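Local coordinates for protein hypothetical acetyltransferase (Deinococcus radiodurans, PDB 3S6F) that binds coenzyme A and is probably a GNAT-type N-acetyltransferase, moving an acetyl group from acetyl-CoA to an amine, at residues Gly26-Glu29 and Gly30-Asn33. Sequence-based numbering, arbitrary orientation. Where two conformers were deposited one is given.
Sequences GFFE and GWPN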
ATOM      1  N   GLY A  26      -6.080   8.911  21.640  1.00 12.61           N
ATOM      2  CA  GLY A  26      -4.946   9.824  21.581  1.00 13.08           C
ATOM      3  C   GLY A  26      -4.169   9.918  20.286  1.00 11.81           C
ATOM      4  O   GLY A  26      -3.138  10.577  20.265  1.00 13.83           O
ATOM      5  N   PHE A  27      -4.636   9.243  19.234  1.00 11.29           N
ATOM      6  CA  PHE A  27      -3.980   9.261  17.935  1.00 10.98           C
ATOM      7  C   PHE A  27      -4.662  10.251  17.011  1.00 11.56           C
ATOM      8  O   PHE A  27      -5.646  10.923  17.362  1.00 12.81           O
ATOM      9  CB  PHE A  27      -3.901   7.842  17.384  1.00 10.12           C
ATOM     10  CG  PHE A  27      -2.962   6.995  18.164  1.00  9.27           C
ATOM     11  CD1 PHE A  27      -1.596   7.210  18.080  1.00  9.10           C
ATOM     12  CD2 PHE A  27      -3.411   6.018  19.028  1.00 11.25           C
ATOM     13  CE1 PHE A  27      -0.712   6.477  18.841  1.00  9.57           C
ATOM     14  CE2 PHE A  27      -2.511   5.259  19.758  1.00 11.04           C
ATOM     15  CZ  PHE A  27      -1.161   5.510  19.665  1.00 11.16           C
ATOM     16  N   PHE A  28      -4.088  10.370  15.825  1.00 11.19           N
ATOM     17  CA  PHE A  28      -4.574  11.272  14.772  1.00 11.44           C
ATOM     18  C   PHE A  28      -4.470  12.719  15.214  1.00 12.75           C
ATOM     19  O   PHE A  28      -5.321  13.560  14.887  1.00 13.39           O
ATOM     20  CB  PHE A  28      -5.970  10.896  14.301  1.00 11.75           C
ATOM     21  CG  PHE A  28      -6.059   9.450  13.881  1.00 11.93           C
ATOM     22  CD1 PHE A  28      -5.556   9.034  12.641  1.00 12.18           C
ATOM     23  CD2 PHE A  28      -6.677   8.524  14.704  1.00 12.92           C
ATOM     24  CE1 PHE A  28      -5.637   7.734  12.249  1.00 13.98           C
ATOM     25  CE2 PHE A  28      -6.777   7.224  14.293  1.00 14.12           C
ATOM     26  CZ  PHE A  28      -6.244   6.837  13.069  1.00 14.27           C
ATOM     27  N   GLU A  29      -3.350  13.059  15.827  1.00 14.19           N
ATOM     28  CA  GLU A  29      -3.087  14.427  16.245  0.50 15.42           C
ATOM     29  C   GLU A  29      -3.103  15.304  14.993  1.00 15.06           C
ATOM     30  O   GLU A  29      -2.468  14.996  13.965  1.00 15.75           O
ATOM     31  CB  GLU A  29      -1.738  14.549  16.987  0.50 15.52           C
ATOM     32  CG  GLU A  29      -1.490  15.951  17.611  0.50 16.85           C
ATOM     33  CD  GLU A  29      -0.007  16.233  17.998  0.50 18.83           C
ATOM     34  OE1 GLU A  29       0.793  15.279  18.135  0.50 15.11           O
ATOM     35  OE2 GLU A  29       0.371  17.421  18.221  0.50 18.99           O
ATOM     36  N   GLY A  30      -3.843  16.405  15.030  1.00 16.28           N
ATOM     37  CA  GLY A  30      -3.889  17.314  13.889  1.00 16.35           C
ATOM     38  C   GLY A  30      -4.885  16.950  12.804  1.00 15.62           C
ATOM     39  O   GLY A  30      -5.069  17.734  11.856  1.00 17.04           O
ATOM     40  N   TRP A  31      -5.561  15.817  12.894  1.00 13.88           N
ATOM     41  CA  TRP A  31      -6.523  15.438  11.872  1.00 12.79           C
ATOM     42  C   TRP A  31      -7.834  16.162  12.124  1.00 12.66           C
ATOM     43  O   TRP A  31      -8.365  16.091  13.218  1.00 13.21           O
ATOM     44  CB  TRP A  31      -6.792  13.945  11.880  1.00 12.12           C
ATOM     45  CG  TRP A  31      -5.657  13.097  11.346  1.00 12.06           C
ATOM     46  CD1 TRP A  31      -4.305  13.214  11.590  1.00 13.30           C
ATOM     47  CD2 TRP A  31      -5.813  11.963  10.500  1.00 11.69           C
ATOM     48  NE1 TRP A  31      -3.628  12.224  10.924  1.00 13.60           N
ATOM     49  CE2 TRP A  31      -4.524  11.457  10.233  1.00 12.96           C
ATOM     50  CE3 TRP A  31      -6.911  11.316   9.935  1.00 12.39           C
ATOM     51  CZ2 TRP A  31      -4.316  10.356   9.424  1.00 13.72           C
ATOM     52  CZ3 TRP A  31      -6.690  10.224   9.122  1.00 12.82           C
ATOM     53  CH2 TRP A  31      -5.407   9.764   8.868  1.00 13.93           C
ATOM     54  N   PRO A  32      -8.415  16.797  11.093  1.00 12.14           N
ATOM     55  CA  PRO A  32      -9.694  17.456  11.328  1.00 12.52           C
ATOM     56  C   PRO A  32     -10.882  16.559  11.655  1.00 11.93           C
ATOM     57  O   PRO A  32     -11.740  16.955  12.433  1.00 13.41           O
ATOM     58  CB  PRO A  32      -9.952  18.199  10.028  1.00 12.89           C
ATOM     59  CG  PRO A  32      -8.592  18.432   9.483  1.00 13.64           C
ATOM     60  CD  PRO A  32      -7.814  17.211   9.832  1.00 12.54           C
ATOM     61  N   ASN A  33     -10.920  15.345  11.098  1.00 11.50           N
ATOM     62  CA  ASN A  33     -12.043  14.440  11.293  1.00 12.71           C
ATOM     63  C   ASN A  33     -11.504  13.030  11.399  1.00 12.76           C
ATOM     64  O   ASN A  33     -11.640  12.234  10.485  1.00 13.45           O
ATOM     65  CB  ASN A  33     -13.065  14.582  10.175  1.00 14.89           C
ATOM     66  CG  ASN A  33     -14.311  13.715  10.425  1.00 15.97           C
ATOM     67  OD1 ASN A  33     -14.673  13.483  11.559  1.00 18.91           O
ATOM     68  ND2 ASN A  33     -14.954  13.239   9.360  1.00 22.50           N
TER
HETATM   69  O   HOH W   1      -7.687  15.002  15.652  1.00 20.05           O
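Phe28 and Trp31 are the first and last residues of a type II beta turn, and their rings meet in a T-shaped stack on one side of it. The turn belongs to the loop between strand 11-13 and helix 37-46 of the GNAT fold, and one backbone bond closes it, from Trp31 N to Phe28 O (3.0 Å, N-H...O angle 163°). Gly30, the third residue of the turn, has the positive phi that type II geometry requires there; a CB would run into Glu29 O.

The tight part lies on the aromatic side. Phe28 turns the edge of its ring to one indole face, with the planes at 66° and CD1, over the middle of the indole, 3.6 Å from Trp31 CE2. Its CB sits over the five-membered ring, 3.9 Å from that centroid, in a CH-pi contact, so the indole is covered by both CB and the phenyl edge. With CG of Trp31 anti to its carbonyl carbon (chi1 -72°), the indole face is brought round to the edge of Phe28. With an alanine at Trp31 the edge of Phe28 would probably lose the aromatic face it rests on, and Leu72 of the second subunit its packing partner.

Phe28 is buried and also packs on Leu40 of helix 37-46. The other side is looser: Glu29 and Gly30 are exposed, and the extended Glu29 side chain leads away from the rings; in the conformer given, its OE1 forms a salt bridge with NH2 of Arg86, a coenzyme A-binding residue. OE1 and OE2 of Glu80 accept hydrogen bonds from the backbone N of Phe28 and of Glu29 respectively, tying the turn to strand 73-81. A water bridges the turn's ends, donating to Phe28 O (2.9 Å) and to Trp31 O (2.8 Å).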